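ADP compounds hydrolase NudE (Escherichia coli, PDB 1VHZ) hydrolyses ADP-ribose, NADH and the dinucleotides Ap2A and Ap3A as a magnesium-dependent, homodimeric member of the Nudix hydrolase family. Local coordinates at residues P10-V15 and V29-S34; R22-E27 and E42-T47; N48-M53 and S123-I128; L77-G82 and A169-A174; T110-L115 and I128-D133. All coordinates share one frame; numbering follows the deposited sequence.

Contact 1: residues P10-V15 and V29-S34; sequences PTILNV and VDLEFS
P10, E32 and D30 bury more surface here than any other residue, and each is engaged in a different way. P10 lays its ring against F33: CB stands 4.2 Å from the centroid of the F33 ring, 26° off the ring normal, a CH-pi contact over one face. The two side chains lie side by side and point the same way, and Y68 of the second subunit packs on P10. E32 is held mainly through its backbone. Its O accepts from T11 N at 2.8 Å and its N donates to T11 O at 3.0 Å, while L13 CG, anti to the carbonyl carbon (chi1 -57°), carries CD1 across to E32 CB at 4.0 Å. Its carboxylate turns instead to R38 in a salt bridge. D30 faces two residues at once, for L13 N donates to D30 O at 2.7 Å and D30 N to N14 O at 2.7 Å. Its OD2 also takes a proton from a water at 3.0 Å that accepts a weak bond from N14 ND2. L13 and N14 both face D30, so the register slips by one: a classic beta bulge in the antiparallel hairpin of strands 11-20 and 25-32.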
# COMPACT_ATOMS: atom_id res chain seq x y z
N PRO A 10 13.85 -19.65 1.83
CA PRO A 10 14.55 -20.11 0.64
C PRO A 10 15.96 -19.53 0.66
O PRO A 10 16.20 -18.51 1.31
CB PRO A 10 13.79 -19.47 -0.52
CG PRO A 10 13.00 -18.36 0.07
CD PRO A 10 12.71 -18.76 1.50
N THR A 11 16.87 -20.16 -0.08
CA THR A 11 18.22 -19.59 -0.13
C THR A 11 18.32 -18.78 -1.42
O THR A 11 17.81 -19.17 -2.46
CB THR A 11 19.32 -20.62 0.04
OG1 THR A 11 20.38 -20.51 -0.93
CG2 THR A 11 18.81 -22.04 0.07
N ILE A 12 18.95 -17.62 -1.32
CA ILE A 12 19.15 -16.76 -2.51
C ILE A 12 20.37 -17.30 -3.24
O ILE A 12 21.44 -17.28 -2.63
CB ILE A 12 19.38 -15.30 -2.05
CG1 ILE A 12 18.19 -14.92 -1.16
CG2 ILE A 12 19.57 -14.38 -3.23
CD1 ILE A 12 17.71 -13.51 -1.17
N LEU A 13 20.20 -17.83 -4.44
CA LEU A 13 21.34 -18.40 -5.16
C LEU A 13 22.16 -17.35 -5.89
O LEU A 13 23.37 -17.49 -6.01
CB LEU A 13 20.85 -19.43 -6.20
CG LEU A 13 20.01 -20.57 -5.60
CD1 LEU A 13 19.24 -21.29 -6.69
CD2 LEU A 13 20.91 -21.48 -4.78
N ASN A 14 21.46 -16.38 -6.45
CA ASN A 14 22.09 -15.32 -7.22
C ASN A 14 21.17 -14.11 -7.34
O ASN A 14 19.95 -14.25 -7.43
CB ASN A 14 22.39 -15.82 -8.65
CG ASN A 14 23.42 -14.95 -9.34
OD1 ASN A 14 24.52 -14.72 -8.82
ND2 ASN A 14 23.07 -14.47 -10.52
N VAL A 15 21.79 -12.94 -7.36
CA VAL A 15 21.12 -11.67 -7.52
C VAL A 15 21.83 -10.90 -8.64
O VAL A 15 23.04 -10.67 -8.56
CB VAL A 15 21.15 -10.78 -6.27
CG1 VAL A 15 20.48 -9.43 -6.57
CG2 VAL A 15 20.49 -11.45 -5.08
N VAL A 29 16.29 -12.42 -9.05
CA VAL A 29 16.77 -13.19 -7.91
C VAL A 29 16.54 -14.69 -8.09
O VAL A 29 15.39 -15.10 -8.23
CB VAL A 29 16.05 -12.78 -6.60
CG1 VAL A 29 16.61 -13.53 -5.40
CG2 VAL A 29 16.17 -11.28 -6.34
N ASP A 30 17.61 -15.48 -8.11
CA ASP A 30 17.46 -16.92 -8.23
C ASP A 30 17.25 -17.47 -6.80
O ASP A 30 18.03 -17.16 -5.90
CB ASP A 30 18.67 -17.60 -8.85
CG ASP A 30 18.64 -17.50 -10.36
OD1 ASP A 30 18.16 -18.46 -10.99
OD2 ASP A 30 19.07 -16.47 -10.90
N LEU A 31 16.18 -18.23 -6.62
CA LEU A 31 15.87 -18.78 -5.32
C LEU A 31 15.71 -20.30 -5.30
O LEU A 31 15.23 -20.89 -6.26
CB LEU A 31 14.48 -18.25 -4.87
CG LEU A 31 14.43 -16.80 -4.38
CD1 LEU A 31 12.99 -16.41 -4.09
CD2 LEU A 31 15.30 -16.62 -3.15
N GLU A 32 16.02 -20.86 -4.14
CA GLU A 32 15.84 -22.28 -3.94
C GLU A 32 15.03 -22.43 -2.64
O GLU A 32 15.56 -22.13 -1.58
CB GLU A 32 17.09 -23.14 -3.84
CG GLU A 32 16.72 -24.64 -3.95
CD GLU A 32 17.97 -25.51 -3.94
OE1 GLU A 32 18.77 -25.43 -4.89
OE2 GLU A 32 18.16 -26.27 -2.97
N PHE A 33 13.77 -22.83 -2.81
CA PHE A 33 12.93 -23.01 -1.63
C PHE A 33 13.34 -24.25 -0.85
O PHE A 33 14.14 -25.06 -1.29
CB PHE A 33 11.46 -23.05 -2.06
CG PHE A 33 11.00 -21.70 -2.55
CD1 PHE A 33 11.17 -21.35 -3.89
CD2 PHE A 33 10.44 -20.79 -1.68
CE1 PHE A 33 10.75 -20.11 -4.34
CE2 PHE A 33 10.03 -19.54 -2.13
CZ PHE A 33 10.19 -19.20 -3.46
N SER A 34 12.84 -24.39 0.37
CA SER A 34 13.10 -25.48 1.27
C SER A 34 12.83 -26.87 0.71
O SER A 34 13.44 -27.82 1.18
CB SER A 34 12.20 -25.33 2.54
OG SER A 34 13.08 -24.68 3.46
O HOH W 1 19.77 -13.87 -10.57
O HOH W 2 21.51 -16.41 -12.72

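Contact 2: residues R22-E27 and E42-T47; sequences RLFTVE and ERMRPT. With APR (adenosine-5-diphosphoribose), chain C.
E27 reaches across to R43, R45 and P46, and the turn of its carboxylate differs against each arginine. R43 meets E27 OE1 side-on with two nitrogens, NE at 3.0 Å and NH1 at 3.1 Å, and the oxygen lies in the guanidinium plane; the two flat groups are 32° apart. R45 presents its guanidinium at 71° to the carboxylate. Its NE is 3.5 Å from E27 OE2, which lies well out of the guanidinium plane, so the attraction there is of charges alone. R43 sets out with CG between the backbone N and the carbonyl carbon (chi1 66°), its extended chain then reaches OE1, and P46 CG covers one face of its guanidinium. R43 NH2 is paired with E73 of the second subunit. Shortening E27 to an alanine is likely to leave R43 NE and NH1 without this partner and R45 without its nearby negative charge, with R43 then held by E73 of the second subunit. Among the apolar groups, M44 bends so that CE lies 3.4 Å from F24 CB and 3.5 Å from V26 CB, with SD obliquely beside the F24 ring in a Met-aromatic contact. At the far end, E42 N donates to N1 of the bound ADP-ribose and E42 O accepts from its N6 at 2.8 Å. This antiparallel hairpin thus reads the adenine edge through the backbone of a substrate-binding residue.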
# COMPACT_ATOMS: atom_id res chain seq x y z
N ARG A 22 16.31 5.79 -14.58
CA ARG A 22 16.86 6.86 -13.75
C ARG A 22 16.41 6.72 -12.30
O ARG A 22 17.18 7.04 -11.39
CB ARG A 22 16.51 8.24 -14.32
CG ARG A 22 17.41 9.36 -13.83
CD ARG A 22 17.31 10.58 -14.74
NE ARG A 22 15.92 11.00 -14.89
CZ ARG A 22 15.24 11.67 -13.97
NH1 ARG A 22 15.81 12.02 -12.83
NH2 ARG A 22 13.96 11.98 -14.20
N LEU A 23 15.22 6.19 -12.07
CA LEU A 23 14.70 6.03 -10.71
C LEU A 23 14.49 4.60 -10.28
O LEU A 23 14.24 4.33 -9.09
CB LEU A 23 13.37 6.81 -10.66
CG LEU A 23 12.50 6.72 -9.42
CD1 LEU A 23 13.21 7.28 -8.19
CD2 LEU A 23 11.17 7.44 -9.64
N PHE A 24 14.58 3.63 -11.19
CA PHE A 24 14.38 2.24 -10.84
C PHE A 24 15.51 1.29 -11.19
O PHE A 24 16.13 1.37 -12.25
CB PHE A 24 13.13 1.68 -11.58
CG PHE A 24 11.86 2.36 -11.17
CD1 PHE A 24 11.22 2.00 -9.99
CD2 PHE A 24 11.32 3.38 -11.94
CE1 PHE A 24 10.05 2.64 -9.62
CE2 PHE A 24 10.16 4.02 -11.56
CZ PHE A 24 9.52 3.65 -10.40
N THR A 25 15.74 0.33 -10.28
CA THR A 25 16.76 -0.68 -10.55
C THR A 25 16.16 -2.04 -10.21
O THR A 25 15.87 -2.37 -9.07
CB THR A 25 18.15 -0.43 -10.01
OG1 THR A 25 18.78 -1.67 -9.63
CG2 THR A 25 18.22 0.55 -8.88
N VAL A 26 15.83 -2.78 -11.27
CA VAL A 26 15.22 -4.10 -11.13
C VAL A 26 16.24 -5.22 -11.16
O VAL A 26 17.15 -5.32 -11.98
CB VAL A 26 14.06 -4.33 -12.10
CG1 VAL A 26 14.24 -3.55 -13.39
CG2 VAL A 26 13.81 -5.80 -12.39
N GLU A 27 16.10 -6.09 -10.16
CA GLU A 27 16.94 -7.24 -9.95
C GLU A 27 16.22 -8.57 -10.20
O GLU A 27 15.03 -8.71 -9.94
CB GLU A 27 17.38 -7.30 -8.46
CG GLU A 27 18.37 -6.21 -8.11
CD GLU A 27 18.77 -6.25 -6.66
OE1 GLU A 27 18.00 -6.81 -5.86
OE2 GLU A 27 19.86 -5.75 -6.34
N GLU A 42 11.63 -11.43 -9.66
CA GLU A 42 12.13 -10.09 -9.98
C GLU A 42 11.65 -9.14 -8.88
O GLU A 42 10.57 -9.33 -8.33
CB GLU A 42 11.68 -9.61 -11.34
CG GLU A 42 12.48 -10.16 -12.51
CD GLU A 42 12.19 -9.42 -13.80
OE1 GLU A 42 11.24 -8.61 -13.82
OE2 GLU A 42 12.93 -9.66 -14.78
N ARG A 43 12.47 -8.16 -8.54
CA ARG A 43 12.14 -7.19 -7.52
C ARG A 43 12.93 -5.90 -7.75
O ARG A 43 13.91 -5.86 -8.50
CB ARG A 43 12.48 -7.66 -6.09
CG ARG A 43 13.99 -7.80 -5.90
CD ARG A 43 14.38 -8.25 -4.51
NE ARG A 43 15.83 -8.22 -4.35
CZ ARG A 43 16.55 -8.81 -3.41
NH1 ARG A 43 17.87 -8.65 -3.41
NH2 ARG A 43 15.99 -9.55 -2.46
N MET A 44 12.51 -4.89 -7.00
CA MET A 44 13.20 -3.61 -7.05
C MET A 44 14.39 -3.71 -6.09
O MET A 44 14.27 -4.38 -5.06
CB MET A 44 12.27 -2.46 -6.73
CG MET A 44 12.28 -1.42 -7.87
SD MET A 44 11.44 -2.06 -9.31
CE MET A 44 12.52 -1.54 -10.63
N ARG A 45 15.54 -3.19 -6.48
CA ARG A 45 16.71 -3.25 -5.62
C ARG A 45 16.36 -2.81 -4.20
O ARG A 45 15.79 -1.75 -3.99
CB ARG A 45 17.85 -2.39 -6.17
CG ARG A 45 19.15 -2.55 -5.41
CD ARG A 45 20.35 -2.11 -6.24
NE ARG A 45 21.58 -2.74 -5.78
CZ ARG A 45 22.18 -2.51 -4.62
NH1 ARG A 45 21.67 -1.65 -3.75
NH2 ARG A 45 23.30 -3.15 -4.30
N PRO A 46 16.70 -3.64 -3.23
CA PRO A 46 16.46 -3.36 -1.84
C PRO A 46 17.21 -2.11 -1.39
O PRO A 46 18.37 -1.88 -1.69
CB PRO A 46 16.98 -4.58 -1.08
CG PRO A 46 17.19 -5.63 -2.10
CD PRO A 46 17.39 -4.95 -3.42
N THR A 47 16.49 -1.29 -0.63
CA THR A 47 17.06 -0.06 -0.10
C THR A 47 16.66 0.09 1.36
O THR A 47 15.69 -0.52 1.81
CB THR A 47 16.57 1.16 -0.90
OG1 THR A 47 17.06 2.36 -0.30
CG2 THR A 47 15.05 1.19 -0.93
N1 APR C . 8.84 -12.18 -8.90
C2 APR C . 8.19 -13.14 -9.69
N3 APR C . 7.19 -13.95 -9.33
C4 APR C . 6.79 -13.77 -7.99
C5 APR C . 7.32 -12.85 -7.06
C6 APR C . 8.43 -12.01 -7.55
N6 APR C . 9.04 -11.10 -6.79
N7 APR C . 6.67 -12.97 -5.84
C8 APR C . 5.76 -13.93 -6.04
N9 APR C . 5.79 -14.43 -7.31
C1' APR C . 4.89 -15.59 -8.01
C2' APR C . 5.12 -16.92 -7.24
O2' APR C . 5.05 -17.99 -8.16
C3' APR C . 3.92 -17.04 -6.23
O3' APR C . 3.18 -18.23 -6.43
O4' APR C . 3.55 -15.29 -7.77
C4' APR C . 3.04 -15.87 -6.47
C5' APR C . 1.67 -16.39 -6.67

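Contact 3: residues N48-M53 and S123-I128; sequences NREAVM and SSKMNI
A51 O is gripped twice by N127, from the backbone N and from the side-chain ND2, both at 2.9 Å. The two residues belong to a parallel strand pair, 51-58 with 125-136, in the mixed sheet of the Nudix fold. The donors arrive differently: N127 N sits above the carbonyl plane of A51, 40° out of it, whereas ND2 is tilted from that plane by 19°. The same ND2 also donates to E50 OE1 at 3.1 Å, meeting the anti side of the carboxylate. CG of N127 stands beside its backbone N (chi1 -60°), which swings the amide back over the neighbouring strand, so that ND2 bridges a main-chain oxygen and a carboxylate and its rotation is fixed. Such a donor would be expected to favour the charged form of E50. The backbone pairing continues with A51 N to K125 O and M53 N to N127 O. Toward the start of both strands, a water donates to R49 O and accepts from K125 N. V52 points to the other side of the sheet from A51, onto helix 90-102, where it touches E97, a metal ligand by similarity. On the face carrying A51 and M53 the two methionines cross at about a right angle: M126 SD lies 3.5 Å from M53 CB, and M53 CE rests 3.7 Å from I128 CG1.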
# COMPACT_ATOMS: atom_id res chain seq x y z
N ASN A 48 17.42 0.89 2.09
CA ASN A 48 17.09 1.13 3.50
C ASN A 48 16.55 2.55 3.64
O ASN A 48 16.31 3.02 4.74
CB ASN A 48 18.29 0.83 4.40
CG ASN A 48 18.47 -0.67 4.57
OD1 ASN A 48 17.69 -1.30 5.28
ND2 ASN A 48 19.46 -1.26 3.91
N ARG A 49 16.39 3.22 2.49
CA ARG A 49 15.85 4.59 2.50
C ARG A 49 14.35 4.51 2.82
O ARG A 49 13.60 3.80 2.15
CB ARG A 49 16.08 5.29 1.17
CG ARG A 49 15.73 6.76 1.14
CD ARG A 49 16.87 7.67 1.54
NE ARG A 49 16.62 9.07 1.38
CZ ARG A 49 16.59 9.81 0.29
NH1 ARG A 49 16.34 11.13 0.34
NH2 ARG A 49 16.81 9.28 -0.90
N GLU A 50 13.93 5.13 3.92
CA GLU A 50 12.52 5.06 4.30
C GLU A 50 11.77 6.34 3.98
O GLU A 50 12.35 7.39 3.72
CB GLU A 50 12.33 4.67 5.75
CG GLU A 50 13.04 3.37 6.13
CD GLU A 50 12.87 2.98 7.58
OE1 GLU A 50 12.30 3.76 8.37
OE2 GLU A 50 13.29 1.86 7.95
N ALA A 51 10.45 6.20 3.98
CA ALA A 51 9.54 7.28 3.72
C ALA A 51 8.80 7.69 4.99
O ALA A 51 8.75 6.96 5.99
CB ALA A 51 8.52 6.89 2.63
N VAL A 52 8.22 8.88 4.92
CA VAL A 52 7.45 9.44 6.02
C VAL A 52 6.16 10.06 5.47
O VAL A 52 6.12 10.58 4.35
CB VAL A 52 8.23 10.49 6.83
CG1 VAL A 52 8.53 11.73 6.01
CG2 VAL A 52 7.48 10.89 8.10
N MET A 53 5.07 9.86 6.18
CA MET A 53 3.78 10.43 5.77
C MET A 53 3.30 11.23 6.99
O MET A 53 3.37 10.73 8.11
CB MET A 53 2.77 9.40 5.31
CG MET A 53 1.31 9.75 5.59
SD MET A 53 0.12 8.52 4.94
CE MET A 53 1.15 7.06 5.06
N SER A 123 10.98 -3.23 -0.92
CA SER A 123 11.33 -3.35 0.49
C SER A 123 11.13 -2.03 1.24
O SER A 123 11.51 -1.92 2.42
CB SER A 123 12.80 -3.77 0.61
OG SER A 123 13.61 -2.78 -0.01
N SER A 124 10.51 -1.04 0.62
CA SER A 124 10.32 0.25 1.26
C SER A 124 9.35 0.28 2.43
O SER A 124 8.32 -0.38 2.44
CB SER A 124 9.85 1.29 0.21
OG SER A 124 10.32 2.56 0.62
N LYS A 125 9.64 1.11 3.42
CA LYS A 125 8.83 1.30 4.60
C LYS A 125 8.29 2.74 4.64
O LYS A 125 9.01 3.67 4.29
CB LYS A 125 9.58 1.12 5.92
CG LYS A 125 10.51 -0.05 6.05
CD LYS A 125 9.77 -1.36 6.20
CE LYS A 125 10.77 -2.49 6.43
NZ LYS A 125 10.25 -3.75 5.82
N MET A 126 7.11 2.84 5.23
CA MET A 126 6.46 4.14 5.38
C MET A 126 6.17 4.42 6.84
O MET A 126 5.51 3.65 7.54
CB MET A 126 5.22 4.17 4.51
CG MET A 126 4.25 5.32 4.77
SD MET A 126 4.98 6.90 4.34
CE MET A 126 4.76 6.91 2.56
N ASN A 127 6.68 5.54 7.35
CA ASN A 127 6.46 5.90 8.75
C ASN A 127 5.34 6.94 8.82
O ASN A 127 5.43 7.98 8.15
CB ASN A 127 7.74 6.45 9.40
CG ASN A 127 8.87 5.43 9.38
OD1 ASN A 127 9.01 4.63 10.28
ND2 ASN A 127 9.68 5.45 8.32
N ILE A 128 4.30 6.63 9.58
CA ILE A 128 3.16 7.54 9.74
C ILE A 128 3.32 8.41 10.97
O ILE A 128 3.49 7.95 12.11
CB ILE A 128 1.84 6.74 9.83
CG1 ILE A 128 1.65 5.96 8.51
CG2 ILE A 128 0.67 7.67 10.07
CD1 ILE A 128 0.59 4.87 8.60
O HOH W 3 12.69 1.51 3.05
O HOH W 4 12.00 4.49 0.15

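Contact 4: residues L77-G82 and A169-A174; sequences LGFSKG and ARNVSA
In the Nudix fold the helix 169-184 packs against the central sheet, and its first turn meets the chain that runs from strand 74-78 into strand 80-83, where the Nudix box begins at G82. N171 and K81 carry the polar part. K81 NZ donates to N171 OD1 at 2.7 Å and also to F79 O at 2.8 Å, there in the carbonyl plane and on a lone pair, so the ammonium joins the bend at F79 to the helix. The K81 chain runs extended and then bends at its end (chi4 86°), which carries NZ round to the asparagine, and the two side chains cross at about a right angle. Two waters accept further, weak bonds from NZ. A methionine in place of K81 would probably leave N171 OD1 and F79 O without the donor that joins them. Nearer the backbone, K81 CD lies over one face of the R170 guanidinium, 3.9 Å from R170 NH1; the arginine is anchored by a salt bridge to E168. N171 ND2 turns to F166 O. Its amide plane stands 85° from the F79 ring, whose edge receives N171 O, while A174 CB approaches the ring obliquely, 4.0 Å from F79 CE1.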
# COMPACT_ATOMS: atom_id res chain seq x y z
N LEU A 77 -5.81 13.15 -3.55
CA LEU A 77 -6.18 13.92 -2.38
C LEU A 77 -5.64 13.08 -1.20
O LEU A 77 -5.95 11.87 -1.17
CB LEU A 77 -7.69 14.07 -2.19
CG LEU A 77 -8.13 14.66 -0.84
CD1 LEU A 77 -7.61 16.08 -0.66
CD2 LEU A 77 -9.65 14.64 -0.70
N GLY A 78 -4.79 13.64 -0.36
CA GLY A 78 -4.27 12.80 0.72
C GLY A 78 -3.29 13.51 1.63
O GLY A 78 -3.23 14.73 1.70
N PHE A 79 -2.53 12.70 2.35
CA PHE A 79 -1.55 13.18 3.30
C PHE A 79 -0.19 13.41 2.65
O PHE A 79 0.20 12.72 1.71
CB PHE A 79 -1.42 12.21 4.48
CG PHE A 79 -2.75 11.94 5.14
CD1 PHE A 79 -3.31 10.67 5.12
CD2 PHE A 79 -3.45 12.97 5.76
CE1 PHE A 79 -4.53 10.42 5.74
CE2 PHE A 79 -4.67 12.73 6.37
CZ PHE A 79 -5.21 11.46 6.37
N SER A 80 0.47 14.43 3.14
CA SER A 80 1.81 14.82 2.68
C SER A 80 2.77 13.68 2.93
O SER A 80 2.72 12.98 3.96
CB SER A 80 2.13 16.15 3.40
OG SER A 80 3.51 16.23 3.68
N LYS A 81 3.61 13.34 1.98
CA LYS A 81 4.54 12.24 2.04
C LYS A 81 5.90 12.66 1.47
O LYS A 81 5.95 13.45 0.52
CB LYS A 81 4.04 11.10 1.10
CG LYS A 81 2.75 10.46 1.53
CD LYS A 81 2.06 9.57 0.53
CE LYS A 81 0.63 9.25 0.93
NZ LYS A 81 -0.39 10.26 0.50
N GLY A 82 6.96 12.03 1.95
CA GLY A 82 8.30 12.31 1.45
C GLY A 82 9.27 11.24 1.96
O GLY A 82 8.90 10.28 2.63
N ALA A 169 -4.00 2.77 -0.50
CA ALA A 169 -3.70 1.97 0.68
C ALA A 169 -2.98 2.66 1.82
O ALA A 169 -3.30 2.34 2.99
CB ALA A 169 -3.00 0.65 0.34
N ARG A 170 -2.00 3.49 1.56
CA ARG A 170 -1.26 4.18 2.63
C ARG A 170 -2.12 5.27 3.25
O ARG A 170 -2.11 5.40 4.48
CB ARG A 170 0.06 4.73 2.08
CG ARG A 170 1.01 3.59 1.68
CD ARG A 170 2.17 4.12 0.81
NE ARG A 170 1.70 5.00 -0.23
CZ ARG A 170 2.42 5.79 -1.01
NH1 ARG A 170 1.85 6.57 -1.93
NH2 ARG A 170 3.73 5.82 -0.87
N ASN A 171 -2.90 5.99 2.42
CA ASN A 171 -3.79 7.01 2.93
C ASN A 171 -4.86 6.38 3.83
O ASN A 171 -5.13 6.86 4.93
CB ASN A 171 -4.55 7.79 1.83
CG ASN A 171 -3.69 8.81 1.11
OD1 ASN A 171 -2.66 9.27 1.62
ND2 ASN A 171 -4.07 9.14 -0.12
N VAL A 172 -5.47 5.30 3.34
CA VAL A 172 -6.54 4.64 4.11
C VAL A 172 -6.02 4.06 5.41
O VAL A 172 -6.61 4.23 6.47
CB VAL A 172 -7.25 3.60 3.24
CG1 VAL A 172 -8.20 2.71 4.02
CG2 VAL A 172 -8.03 4.31 2.11
N SER A 173 -4.86 3.38 5.36
CA SER A 173 -4.25 2.84 6.57
C SER A 173 -4.02 3.97 7.59
O SER A 173 -4.38 3.84 8.75
CB SER A 173 -2.84 2.26 6.26
OG SER A 173 -2.97 1.08 5.52
N ALA A 174 -3.43 5.08 7.12
CA ALA A 174 -3.16 6.21 7.97
C ALA A 174 -4.43 6.77 8.60
O ALA A 174 -4.45 7.09 9.79
CB ALA A 174 -2.44 7.33 7.20
O HOH W 5 -2.29 11.21 -1.55
O HOH W 6 -0.73 8.10 -1.54

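Contact 5: residues T110-L115 and I128-D133; sequences TFLKKL and IVVAQD
L112 and V130 make the close apolar contact of this strand pair: L112 CD2 lies 3.6 Å from V130 CG2, the side chains crossing at a slant. V130 has CG2 beside its backbone N and CG1 anti to it (chi1 -179°), and this choice of branch turns CG2 to the leucine. Farther along, L115 CD2 packs at 3.7 Å on I128 CD1, within the buried part. Main-chain bonds are firm over the same length. T110 and V130 exchange two, T110 N to V130 O and V130 N to T110 O, each 2.8 Å; L112 N then donates to I128 O at 2.9 Å and I128 N to K113 O at 2.8 Å. I128 thus answers both L112 and K113, and the register slips by one between F111 and K113, a beta bulge. F111, on the other face of the sheet, is exposed and meets a backbone oxygen, its CD2 3.7 Å from I128 O, whereas I128, V130 and L115 are buried and meet their partners through apolar branches. K113 belongs to the packed face, but its end leaves the pair and its NZ is taken by L161 O of the second subunit. Helix 169-184 lies on that face, through W181 on L112, L177 on I128 and S173 on L115. Strand 51-58 borders strand 125-136 on its other edge, with main-chain bonds from M53 and V55 to V129.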
# COMPACT_ATOMS: atom_id res chain seq x y z
N THR A 110 4.01 12.87 16.55
CA THR A 110 3.92 11.53 17.12
C THR A 110 3.98 10.45 16.06
O THR A 110 3.35 10.46 15.01
CB THR A 110 2.94 11.28 18.24
OG1 THR A 110 2.10 10.13 18.12
CG2 THR A 110 2.14 12.45 18.70
N PHE A 111 4.93 9.55 16.31
CA PHE A 111 5.20 8.41 15.41
C PHE A 111 4.24 7.29 15.80
O PHE A 111 4.26 6.71 16.88
CB PHE A 111 6.66 8.05 15.44
CG PHE A 111 6.99 6.72 14.82
CD1 PHE A 111 7.66 5.76 15.57
CD2 PHE A 111 6.58 6.44 13.52
CE1 PHE A 111 7.95 4.52 15.00
CE2 PHE A 111 6.87 5.19 12.97
CZ PHE A 111 7.54 4.24 13.71
N LEU A 112 3.31 7.02 14.90
CA LEU A 112 2.23 6.07 15.13
C LEU A 112 2.42 4.68 14.59
O LEU A 112 1.94 3.70 15.17
CB LEU A 112 1.03 6.70 14.38
CG LEU A 112 -0.35 6.60 14.98
CD1 LEU A 112 -0.35 6.97 16.45
CD2 LEU A 112 -1.32 7.52 14.21
N LYS A 113 3.05 4.56 13.41
CA LYS A 113 3.17 3.22 12.85
C LYS A 113 4.17 3.23 11.69
O LYS A 113 4.34 4.25 11.01
CB LYS A 113 1.79 2.81 12.29
CG LYS A 113 1.55 1.30 12.16
CD LYS A 113 1.17 0.76 13.53
CE LYS A 113 1.37 -0.73 13.69
NZ LYS A 113 0.88 -1.15 15.05
N LYS A 114 4.72 2.04 11.48
CA LYS A 114 5.65 1.86 10.36
C LYS A 114 5.05 0.78 9.46
O LYS A 114 4.72 -0.32 9.91
CB LYS A 114 7.04 1.50 10.83
CG LYS A 114 8.00 1.14 9.70
CD LYS A 114 9.27 0.55 10.30
CE LYS A 114 10.38 1.56 10.37
NZ LYS A 114 11.48 1.14 11.27
N LEU A 115 4.94 1.06 8.17
CA LEU A 115 4.33 0.06 7.29
C LEU A 115 5.18 -0.29 6.08
O LEU A 115 5.83 0.58 5.53
CB LEU A 115 3.01 0.64 6.76
CG LEU A 115 1.67 0.31 7.33
CD1 LEU A 115 1.65 -0.16 8.77
CD2 LEU A 115 0.71 1.50 7.15
N ILE A 128 4.30 6.63 9.58
CA ILE A 128 3.16 7.54 9.74
C ILE A 128 3.32 8.41 10.97
O ILE A 128 3.49 7.95 12.11
CB ILE A 128 1.84 6.74 9.83
CG1 ILE A 128 1.65 5.96 8.51
CG2 ILE A 128 0.67 7.67 10.07
CD1 ILE A 128 0.59 4.87 8.60
N VAL A 129 3.33 9.72 10.77
CA VAL A 129 3.50 10.65 11.89
C VAL A 129 2.33 11.62 12.00
O VAL A 129 1.90 12.14 10.96
CB VAL A 129 4.80 11.47 11.70
CG1 VAL A 129 4.97 12.51 12.79
CG2 VAL A 129 6.03 10.59 11.63
N VAL A 130 1.86 11.92 13.21
CA VAL A 130 0.78 12.90 13.39
C VAL A 130 1.43 14.21 13.86
O VAL A 130 2.28 14.17 14.75
CB VAL A 130 -0.25 12.47 14.44
CG1 VAL A 130 -1.38 13.50 14.58
CG2 VAL A 130 -0.81 11.11 14.09
N ALA A 131 1.08 15.32 13.24
CA ALA A 131 1.60 16.63 13.55
C ALA A 131 0.54 17.56 14.14
O ALA A 131 -0.53 17.75 13.53
CB ALA A 131 2.05 17.31 12.25
N GLN A 132 0.80 18.09 15.32
CA GLN A 132 -0.09 19.02 15.99
C GLN A 132 0.73 20.21 16.52
O GLN A 132 1.95 20.11 16.64
CB GLN A 132 -0.85 18.41 17.16
CG GLN A 132 -1.47 17.07 16.89
CD GLN A 132 -2.12 16.46 18.12
OE1 GLN A 132 -3.28 16.74 18.40
NE2 GLN A 132 -1.37 15.64 18.84
N ASP A 133 0.02 21.24 16.95
CA ASP A 133 0.62 22.46 17.47
C ASP A 133 1.57 23.03 16.43
O ASP A 133 2.78 23.11 16.59
CB ASP A 133 1.30 22.22 18.82
CG ASP A 133 1.76 23.55 19.42
OD1 ASP A 133 1.20 24.60 19.03
OD2 ASP A 133 2.68 23.54 20.24

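In the fold
Contacts 1 and 2 share strand 25-32 in the antiparallel three-stranded sheet and touch where V15 CG1 comes 3.6 Å from E27 CD, their centres about 17 Å apart. Contact 2 holds E42 against the bound ADP-ribose, and the side chain of F33 in contact 1 lies about 7 Å from that ligand. The chain runs on from T47 into contact 3, and S123 OG is probably hydrogen-bonded to T47 N at 3.3 Å. Contacts 3, 4 and 5, with centres about 12 Å apart, all lie within the Nudix domain: 3 and 5 share I128, and M53 packs on A174 of contact 4. The side chains of V52 and K81 lie about 4 and 7 Å from that of E97, a probable metal ligand.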